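Prophenoloxidase b (Marsupenaeus japonicus, PDB 3WKY) is a type 3 copper protein of the hemolymph, the precursor of a phenoloxidase that probably hydroxylates monophenols and oxidises o-diphenols. Local coordinates at residues 549-557 against 569-579; 53-63 against 75-86. One frame throughout, in Å; residues are numbered along the deposited sequence.

How the contacts relate
Following the chain from the N terminus, contact 2 comes first: segment 53-63, which runs on from helix 51-54, is folded back on helix 74-89, and the loop it closes leaves 11 residues between its two segments. That loop lies within the all-alpha region. Contact 1 follows downstream in the ig-like region, where 549-557 and 569-579 meet inside the connection between strands 541-548 and 588-598. The two loops are in series, neither enclosing nor crossing the other. Their centres are about 32 Å apart and their nearest atoms about 15 Å, so each ties its own part of the chain: contact 2 joins the chain after helix 51-54 to helix 74-89, contact 1 closes a glycosylated inter-strand loop.

Contact 1 (549-557 against 569-579); sequences SNESSILST and FSGCSWPRNLQ. Unlike the reference sequence in segment 569-579: Arg-576 (reference Gln). With NAG (2-acetamido-2-deoxy-beta-D-glucopyranose), chain F.
The long connection between strands 541-548 and 588-598 of the ig-like domain folds on itself beside the N-glycosylated Asn-550. OD1 of Asn-550 accepts from NE of Arg-576 (3.1 Å) on an in-plane lone pair, the amide and guanidinium planes standing 84° apart, while ND2 carries the sugar. Arg-576 also forms salt bridges with Asp-484 and Glu-481. Gln-579, extended with CG anti to the backbone N (chi1 -179°), sends NE2 to Ser-549 O (3.0 Å) in a nearly straight bond from above the carbonyl plane; Ser-552 N reaches that oxygen from the opposite face. A water donates to Asn-550 OD1 and Gln-579 OE1.

Leu-555 fills the middle: CD1 lies over one face of the Phe-569 ring and touches the Gln-579 amide, while CB makes an off-centre CH-pi contact (4.2 Å to the centroid). Ser-573 OG accepts from Ser-556 N (3.0 Å) and donates to Trp-574 O, whereas Ser-556 OG donates to Ser-570 O (2.7 Å). Trp-574 N binds Ile-554 O, just after the ST turn at Ser-552. Cross-linked to Cys-619 through Cys-572, this long inter-strand loop of the ig-like domain rests on helix 193-205, which brings His-199 and His-203 to the copper-oxygen cluster.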
loop_
_atom_site.group_PDB
_atom_site.type_symbol
_atom_site.label_atom_id
_atom_site.label_comp_id
_atom_site.label_asym_id
_atom_site.label_seq_id
_atom_site.Cartn_x
_atom_site.Cartn_y
_atom_site.Cartn_z
ATOM N N SER A 549 35.094 20.780 37.533
ATOM C CA SER A 549 33.976 20.671 36.595
ATOM C C SER A 549 33.242 21.999 36.392
ATOM O O SER A 549 32.780 22.287 35.284
ATOM C CB SER A 549 33.042 19.526 37.005
ATOM O OG SER A 549 32.493 19.712 38.298
ATOM N N ASN A 550 33.177 22.835 37.430
ATOM C CA ASN A 550 32.508 24.140 37.314
ATOM C C ASN A 550 33.271 25.108 36.418
ATOM O O ASN A 550 32.756 26.164 36.075
ATOM C CB ASN A 550 32.309 24.799 38.686
ATOM C CG ASN A 550 31.101 24.273 39.435
ATOM O OD1 ASN A 550 30.429 23.343 38.991
ATOM N ND2 ASN A 550 30.830 24.873 40.604
ATOM N N GLU A 551 34.503 24.761 36.046
ATOM C CA GLU A 551 35.294 25.628 35.180
ATOM C C GLU A 551 35.140 25.271 33.712
ATOM O O GLU A 551 35.715 25.940 32.854
ATOM C CB GLU A 551 36.799 25.515 35.499
ATOM C CG GLU A 551 37.206 25.752 36.928
ATOM C CD GLU A 551 38.721 25.647 37.091
ATOM O OE1 GLU A 551 39.407 26.668 36.878
ATOM O OE2 GLU A 551 39.221 24.540 37.389
ATOM N N SER A 552 34.404 24.203 33.420
ATOM C CA SER A 552 34.351 23.681 32.047
ATOM C C SER A 552 34.031 24.734 30.992
ATOM O O SER A 552 33.190 25.607 31.201
ATOM C CB SER A 552 33.318 22.565 31.922
ATOM O OG SER A 552 33.159 22.242 30.552
ATOM N N SER A 553 34.684 24.617 29.840
ATOM C CA SER A 553 34.440 25.513 28.721
ATOM C C SER A 553 32.985 25.500 28.245
ATOM O O SER A 553 32.528 26.459 27.615
ATOM C CB SER A 553 35.339 25.116 27.558
ATOM O OG SER A 553 35.177 23.740 27.263
ATOM N N ILE A 554 32.250 24.429 28.533
ATOM C CA ILE A 554 30.861 24.351 28.015
ATOM C C ILE A 554 29.866 25.107 28.901
ATOM O O ILE A 554 28.720 25.344 28.508
ATOM C CB ILE A 554 30.380 22.899 27.799
ATOM C CG1 ILE A 554 30.107 22.217 29.143
ATOM C CG2 ILE A 554 31.389 22.114 26.916
ATOM C CD1 ILE A 554 29.618 20.769 29.023
ATOM N N LEU A 555 30.310 25.497 30.091
ATOM C CA LEU A 555 29.483 26.279 31.012
ATOM C C LEU A 555 29.789 27.768 30.848
ATOM O O LEU A 555 30.846 28.134 30.336
ATOM C CB LEU A 555 29.764 25.849 32.455
ATOM C CG LEU A 555 29.580 24.358 32.749
ATOM C CD1 LEU A 555 30.009 24.009 34.173
ATOM C CD2 LEU A 555 28.109 23.951 32.511
ATOM N N SER A 556 28.868 28.630 31.267
ATOM C CA SER A 556 29.152 30.064 31.278
ATOM C C SER A 556 29.877 30.381 32.592
ATOM O O SER A 556 30.718 29.611 33.039
ATOM C CB SER A 556 27.859 30.874 31.181
ATOM O OG SER A 556 27.016 30.594 32.280
ATOM N N THR A 557 29.526 31.495 33.223
ATOM C CA THR A 557 30.106 31.838 34.522
ATOM C C THR A 557 29.046 31.901 35.619
ATOM O O THR A 557 29.267 31.435 36.739
ATOM C CB THR A 557 30.856 33.171 34.466
ATOM O OG1 THR A 557 30.008 34.168 33.887
ATOM C CG2 THR A 557 32.117 33.033 33.620
ATOM N N PHE A 569 24.072 28.354 36.521
ATOM C CA PHE A 569 24.800 29.198 35.583
ATOM C C PHE A 569 23.838 30.073 34.787
ATOM O O PHE A 569 22.738 29.644 34.429
ATOM C CB PHE A 569 25.697 28.351 34.681
ATOM C CG PHE A 569 26.927 27.831 35.382
ATOM C CD1 PHE A 569 26.821 26.860 36.370
ATOM C CD2 PHE A 569 28.179 28.330 35.069
ATOM C CE1 PHE A 569 27.949 26.389 37.034
ATOM C CE2 PHE A 569 29.314 27.861 35.726
ATOM C CZ PHE A 569 29.195 26.892 36.709
ATOM N N SER A 570 24.251 31.311 34.541
ATOM C CA SER A 570 23.377 32.303 33.938
ATOM C C SER A 570 23.773 32.556 32.490
ATOM O O SER A 570 24.809 32.071 32.021
ATOM C CB SER A 570 23.443 33.609 34.734
ATOM O OG SER A 570 24.740 34.171 34.661
ATOM N N GLY A 571 22.943 33.312 31.779
ATOM C CA GLY A 571 23.202 33.606 30.381
ATOM C C GLY A 571 23.070 32.352 29.538
ATOM O O GLY A 571 22.171 31.542 29.769
ATOM N N CYS A 572 23.980 32.188 28.581
ATOM C CA CYS A 572 23.969 31.043 27.677
ATOM C C CYS A 572 24.969 29.985 28.159
ATOM O O CYS A 572 26.179 30.196 28.113
ATOM C CB CYS A 572 24.326 31.509 26.269
ATOM S SG CYS A 572 24.026 30.279 24.955
ATOM N N SER A 573 24.462 28.850 28.631
ATOM C CA SER A 573 25.313 27.828 29.240
ATOM C C SER A 573 24.730 26.435 29.045
ATOM O O SER A 573 23.520 26.248 29.230
ATOM C CB SER A 573 25.432 28.094 30.747
ATOM O OG SER A 573 26.253 27.128 31.399
ATOM N N TRP A 574 25.567 25.447 28.715
ATOM C CA TRP A 574 25.096 24.067 28.828
ATOM C C TRP A 574 24.667 23.900 30.285
ATOM O O TRP A 574 25.338 24.414 31.168
ATOM C CB TRP A 574 26.189 23.055 28.477
ATOM C CG TRP A 574 25.643 21.657 28.509
ATOM C CD1 TRP A 574 25.774 20.742 29.514
ATOM C CD2 TRP A 574 24.812 21.043 27.512
ATOM N NE1 TRP A 574 25.098 19.585 29.193
ATOM C CE2 TRP A 574 24.497 19.745 27.971
ATOM C CE3 TRP A 574 24.325 21.457 26.272
ATOM C CZ2 TRP A 574 23.706 18.856 27.230
ATOM C CZ3 TRP A 574 23.534 20.575 25.536
ATOM C CH2 TRP A 574 23.237 19.294 26.016
ATOM N N PRO A 575 23.537 23.220 30.551
ATOM C CA PRO A 575 23.111 23.120 31.957
ATOM C C PRO A 575 24.110 22.356 32.823
ATOM O O PRO A 575 24.459 21.217 32.497
ATOM C CB PRO A 575 21.800 22.332 31.873
ATOM C CG PRO A 575 21.288 22.614 30.502
ATOM C CD PRO A 575 22.519 22.679 29.628
ATOM N N ARG A 576 24.562 22.967 33.919
ATOM C CA ARG A 576 25.530 22.293 34.779
ATOM C C ARG A 576 24.971 20.963 35.266
ATOM O O ARG A 576 25.708 19.976 35.371
ATOM C CB ARG A 576 25.957 23.170 35.975
ATOM C CG ARG A 576 27.054 22.504 36.826
ATOM C CD ARG A 576 26.990 22.888 38.319
ATOM N NE ARG A 576 27.663 21.892 39.160
ATOM C CZ ARG A 576 27.082 20.783 39.625
ATOM N NH1 ARG A 576 25.808 20.524 39.339
ATOM N NH2 ARG A 576 27.770 19.928 40.379
ATOM N N ASN A 577 23.666 20.924 35.531
ATOM C CA ASN A 577 23.057 19.705 36.056
ATOM C C ASN A 577 23.018 18.557 35.042
ATOM O O ASN A 577 22.862 17.387 35.426
ATOM C CB ASN A 577 21.666 19.976 36.641
ATOM C CG ASN A 577 20.620 20.261 35.569
ATOM O OD1 ASN A 577 20.634 21.319 34.950
ATOM N ND2 ASN A 577 19.707 19.316 35.356
ATOM N N LEU A 578 23.183 18.889 33.759
ATOM C CA LEU A 578 23.251 17.860 32.702
ATOM C C LEU A 578 24.657 17.715 32.141
ATOM O O LEU A 578 24.856 17.202 31.040
ATOM C CB LEU A 578 22.255 18.157 31.564
ATOM C CG LEU A 578 20.788 18.310 31.967
ATOM C CD1 LEU A 578 19.924 18.581 30.719
ATOM C CD2 LEU A 578 20.264 17.076 32.720
ATOM N N GLN A 579 25.651 18.159 32.906
ATOM C CA GLN A 579 27.025 18.108 32.440
ATOM C C GLN A 579 27.548 16.674 32.310
ATOM O O GLN A 579 28.436 16.400 31.501
ATOM C CB GLN A 579 27.902 18.899 33.410
ATOM C CG GLN A 579 29.359 18.965 33.065
ATOM C CD GLN A 579 30.061 19.935 33.994
ATOM O OE1 GLN A 579 29.541 20.239 35.076
ATOM N NE2 GLN A 579 31.221 20.448 33.576
HETATM C C1 NAG F . 29.761 24.235 41.342
HETATM C C2 NAG F . 30.157 24.649 42.762
HETATM C C3 NAG F . 29.117 24.137 43.750
HETATM C C4 NAG F . 27.747 24.681 43.372
HETATM C C5 NAG F . 27.434 24.440 41.898
HETATM C C6 NAG F . 26.202 25.240 41.492
HETATM C C7 NAG F . 32.444 25.076 43.465
HETATM C C8 NAG F . 33.567 24.553 44.312
HETATM N N2 NAG F . 31.497 24.202 43.117
HETATM O O3 NAG F . 29.436 24.550 45.058
HETATM O O4 NAG F . 26.755 24.066 44.166
HETATM O O5 NAG F . 28.506 24.831 41.056
HETATM O O6 NAG F . 26.590 26.576 41.261
HETATM O O7 NAG F . 32.423 26.259 43.122
HETATM O O HOH W 1 30.342 21.018 37.564
#

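Contact 2 (53-63 against 75-86); sequences LKAKLGSALSI and QHSQAVKDLSKV
Ser-59 meets Asp-82 through two bonds to one carboxylate oxygen: OD2 accepts from the backbone N (2.8 Å) on its anti side and from OG (2.7 Å) from above the carboxylate plane. A chi1 of 65° brings OG there, between the backbone N and the carbonyl carbon. The other oxygen, OD1, receives NE2 of Gln-78 (2.8 Å) on its syn side but tilted well out of the carboxylate plane, fixing both ends. With an alanine in place of Asp-82, the N-H and hydroxyl of Ser-59 would probably lose their shared acceptor and the Gln-78 amide its hold.

Flanking this grip, Ile-63 presses CG1 on Ala-79 CB (3.5 Å) and lays CG2 over one face of the His-76 ring, 4.0 Å from its centroid, a CH-pi contact; CD1 reaches the ring at CD2. Ala-60 CB packs against Leu-83 CB, and the small side chains of Ala-60 and Ala-79 let the backbones come close, with CA atoms 4.2 Å apart. Further along, Leu-57 runs alongside Leu-83 and about square to Val-86, its CD2 touching Leu-83 CD1 and Val-86 CG2, and Leu-53 CD1 touches Val-86 CG1.

Ser-59 lies in a type II' turn from Leu-57 to Ala-60, which presents its N-H to Asp-82. Gly-58 adopts a positive phi there, and a side chain at this position would run into Asp-82 OD2. One water links the backbones, donating to Lys-56 O and Asp-82 O; a second donates to Ser-59 OG and Gln-75 O. Beyond, helix 93-103 packs on Leu-53, Leu-57 and Val-86, helix 109-122 on Leu-83, and Phe-70 meets the His-76 ring. The arrangement is a turn-rich segment docked on helix 74-89 by hydrogen bonds and aliphatic packing, within the helical bundle of the hemocyanin-type all-alpha domain.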
loop_
_atom_site.group_PDB
_atom_site.type_symbol
_atom_site.label_atom_id
_atom_site.label_comp_id
_atom_site.label_asym_id
_atom_site.label_seq_id
_atom_site.Cartn_x
_atom_site.Cartn_y
_atom_site.Cartn_z
ATOM N N LEU A 53 8.588 57.052 17.830
ATOM C CA LEU A 53 9.034 55.710 18.182
ATOM C C LEU A 53 8.461 54.690 17.204
ATOM O O LEU A 53 9.188 53.845 16.681
ATOM C CB LEU A 53 8.617 55.359 19.610
ATOM C CG LEU A 53 9.069 53.986 20.115
ATOM C CD1 LEU A 53 10.581 53.834 19.970
ATOM C CD2 LEU A 53 8.644 53.774 21.560
ATOM N N LYS A 54 7.157 54.787 16.953
ATOM C CA LYS A 54 6.461 53.867 16.058
ATOM C C LYS A 54 7.100 53.813 14.671
ATOM O O LYS A 54 7.186 52.748 14.057
ATOM C CB LYS A 54 4.982 54.258 15.942
ATOM C CG LYS A 54 4.181 53.389 14.984
ATOM C CD LYS A 54 2.722 53.826 14.911
ATOM C CE LYS A 54 1.961 53.058 13.831
ATOM N NZ LYS A 54 2.464 53.368 12.459
ATOM N N ALA A 55 7.563 54.961 14.190
ATOM C CA ALA A 55 8.182 55.041 12.872
ATOM C C ALA A 55 9.508 54.276 12.815
ATOM O O ALA A 55 9.995 53.955 11.734
ATOM C CB ALA A 55 8.398 56.494 12.483
ATOM N N LYS A 56 10.091 54.006 13.978
ATOM C CA LYS A 56 11.379 53.329 14.052
ATOM C C LYS A 56 11.234 51.820 14.204
ATOM O O LYS A 56 12.233 51.102 14.172
ATOM C CB LYS A 56 12.172 53.827 15.262
ATOM C CG LYS A 56 12.720 55.235 15.178
ATOM C CD LYS A 56 13.430 55.560 16.490
ATOM C CE LYS A 56 14.158 56.888 16.445
ATOM N NZ LYS A 56 14.757 57.180 17.779
ATOM N N LEU A 57 10.007 51.343 14.389
ATOM C CA LEU A 57 9.800 49.973 14.865
ATOM C C LEU A 57 9.788 48.892 13.783
ATOM O O LEU A 57 9.701 47.708 14.103
ATOM C CB LEU A 57 8.543 49.881 15.735
ATOM C CG LEU A 57 8.672 50.546 17.105
ATOM C CD1 LEU A 57 7.347 50.538 17.853
ATOM C CD2 LEU A 57 9.756 49.866 17.929
ATOM N N GLY A 58 9.896 49.290 12.518
ATOM C CA GLY A 58 9.875 48.335 11.426
ATOM C C GLY A 58 8.622 47.474 11.453
ATOM O O GLY A 58 7.510 47.995 11.520
ATOM N N SER A 59 8.800 46.155 11.426
ATOM C CA SER A 59 7.665 45.237 11.387
ATOM C C SER A 59 7.289 44.717 12.771
ATOM O O SER A 59 6.446 43.826 12.885
ATOM C CB SER A 59 7.975 44.049 10.474
ATOM O OG SER A 59 9.040 43.273 11.011
ATOM N N ALA A 60 7.905 45.269 13.815
ATOM C CA ALA A 60 7.711 44.758 15.178
ATOM C C ALA A 60 6.251 44.613 15.606
ATOM O O ALA A 60 5.889 43.658 16.298
ATOM C CB ALA A 60 8.471 45.614 16.186
ATOM N N LEU A 61 5.418 45.563 15.197
ATOM C CA LEU A 61 4.024 45.596 15.638
ATOM C C LEU A 61 3.117 44.672 14.830
ATOM O O LEU A 61 1.952 44.492 15.177
ATOM C CB LEU A 61 3.487 47.032 15.576
ATOM C CG LEU A 61 3.596 47.907 16.827
ATOM C CD1 LEU A 61 4.953 47.792 17.478
ATOM C CD2 LEU A 61 3.304 49.365 16.480
ATOM N N SER A 62 3.644 44.097 13.754
ATOM C CA SER A 62 2.842 43.254 12.862
ATOM C C SER A 62 2.453 41.897 13.462
ATOM O O SER A 62 1.544 41.236 12.962
ATOM C CB SER A 62 3.564 43.031 11.535
ATOM O OG SER A 62 4.679 42.169 11.692
ATOM N N ILE A 63 3.137 41.472 14.517
ATOM C CA ILE A 63 2.795 40.201 15.149
ATOM C C ILE A 63 1.721 40.435 16.202
ATOM O O ILE A 63 1.937 41.175 17.159
ATOM C CB ILE A 63 4.020 39.518 15.798
ATOM C CG1 ILE A 63 5.209 39.512 14.832
ATOM C CG2 ILE A 63 3.659 38.106 16.271
ATOM C CD1 ILE A 63 4.949 38.856 13.497
ATOM N N GLN A 75 8.758 35.808 9.292
ATOM C CA GLN A 75 8.072 37.023 9.702
ATOM C C GLN A 75 8.257 37.301 11.198
ATOM O O GLN A 75 8.507 38.448 11.594
ATOM C CB GLN A 75 6.586 36.960 9.319
ATOM C CG GLN A 75 6.333 37.065 7.814
ATOM C CD GLN A 75 6.341 35.719 7.083
ATOM O OE1 GLN A 75 6.553 34.661 7.681
ATOM N NE2 GLN A 75 6.101 35.765 5.776
ATOM N N HIS A 76 8.160 36.263 12.023
ATOM C CA HIS A 76 8.357 36.430 13.459
ATOM C C HIS A 76 9.799 36.839 13.772
ATOM O O HIS A 76 10.023 37.714 14.612
ATOM C CB HIS A 76 7.990 35.160 14.233
ATOM C CG HIS A 76 6.520 35.000 14.481
ATOM N ND1 HIS A 76 6.005 34.726 15.731
ATOM C CD2 HIS A 76 5.455 35.074 13.646
ATOM C CE1 HIS A 76 4.690 34.640 15.655
ATOM N NE2 HIS A 76 4.329 34.839 14.400
ATOM N N SER A 77 10.767 36.209 13.113
ATOM C CA SER A 77 12.157 36.562 13.375
ATOM C C SER A 77 12.466 37.999 12.933
ATOM O O SER A 77 13.220 38.694 13.617
ATOM C CB SER A 77 13.136 35.552 12.759
ATOM O OG SER A 77 12.964 35.454 11.363
ATOM N N GLN A 78 11.873 38.446 11.828
ATOM C CA GLN A 78 12.093 39.815 11.368
ATOM C C GLN A 78 11.540 40.821 12.380
ATOM O O GLN A 78 12.098 41.905 12.559
ATOM C CB GLN A 78 11.470 40.046 9.985
ATOM C CG GLN A 78 11.846 41.394 9.347
ATOM C CD GLN A 78 13.334 41.509 9.055
ATOM O OE1 GLN A 78 13.921 40.636 8.419
ATOM N NE2 GLN A 78 13.949 42.589 9.522
ATOM N N ALA A 79 10.444 40.458 13.042
ATOM C CA ALA A 79 9.816 41.336 14.017
ATOM C C ALA A 79 10.694 41.489 15.256
ATOM O O ALA A 79 10.846 42.594 15.790
ATOM C CB ALA A 79 8.442 40.819 14.397
ATOM N N VAL A 80 11.272 40.381 15.716
ATOM C CA VAL A 80 12.191 40.441 16.850
ATOM C C VAL A 80 13.438 41.243 16.477
ATOM O O VAL A 80 13.934 42.059 17.269
ATOM C CB VAL A 80 12.566 39.035 17.361
ATOM C CG1 VAL A 80 13.752 39.096 18.312
ATOM C CG2 VAL A 80 11.381 38.418 18.071
ATOM N N LYS A 81 13.935 41.028 15.268
ATOM C CA LYS A 81 15.108 41.754 14.801
ATOM C C LYS A 81 14.811 43.258 14.725
ATOM O O LYS A 81 15.648 44.087 15.100
ATOM C CB LYS A 81 15.530 41.245 13.430
ATOM C CG LYS A 81 16.831 41.839 12.910
ATOM C CD LYS A 81 17.104 41.368 11.483
ATOM C CE LYS A 81 18.499 41.776 11.042
ATOM N NZ LYS A 81 18.767 41.353 9.648
ATOM N N ASP A 82 13.619 43.602 14.246
ATOM C CA ASP A 82 13.230 45.008 14.099
ATOM C C ASP A 82 13.039 45.719 15.446
ATOM O O ASP A 82 13.452 46.869 15.600
ATOM C CB ASP A 82 11.970 45.148 13.238
ATOM C CG ASP A 82 12.220 44.829 11.770
ATOM O OD1 ASP A 82 13.395 44.635 11.393
ATOM O OD2 ASP A 82 11.236 44.782 10.992
ATOM N N LEU A 83 12.427 45.043 16.417
ATOM C CA LEU A 83 12.266 45.599 17.765
ATOM C C LEU A 83 13.598 45.718 18.499
ATOM O O LEU A 83 13.897 46.754 19.101
ATOM C CB LEU A 83 11.303 44.757 18.601
ATOM C CG LEU A 83 11.032 45.253 20.023
ATOM C CD1 LEU A 83 10.538 46.701 20.017
ATOM C CD2 LEU A 83 10.037 44.349 20.749
ATOM N N SER A 84 14.398 44.657 18.465
ATOM C CA SER A 84 15.685 44.686 19.149
ATOM C C SER A 84 16.582 45.776 18.569
ATOM O O SER A 84 17.402 46.348 19.285
ATOM C CB SER A 84 16.378 43.319 19.080
ATOM O OG SER A 84 16.637 42.958 17.740
ATOM N N LYS A 85 16.426 46.061 17.278
ATOM C CA LYS A 85 17.233 47.086 16.620
ATOM C C LYS A 85 17.085 48.429 17.334
ATOM O O LYS A 85 18.070 49.130 17.574
ATOM C CB LYS A 85 16.842 47.227 15.146
ATOM C CG LYS A 85 17.498 48.419 14.437
ATOM C CD LYS A 85 16.968 48.600 13.024
ATOM C CE LYS A 85 17.420 49.926 12.422
ATOM N NZ LYS A 85 18.894 49.996 12.258
ATOM N N VAL A 86 15.851 48.771 17.688
ATOM C CA VAL A 86 15.578 50.010 18.402
ATOM C C VAL A 86 16.170 49.977 19.809
ATOM O O VAL A 86 16.766 50.959 20.250
ATOM C CB VAL A 86 14.060 50.313 18.453
ATOM C CG1 VAL A 86 13.793 51.603 19.216
ATOM C CG2 VAL A 86 13.496 50.398 17.047
HETATM O O HOH W 2 13.205 48.492 13.373
HETATM O O HOH W 3 7.883 40.800 10.430
#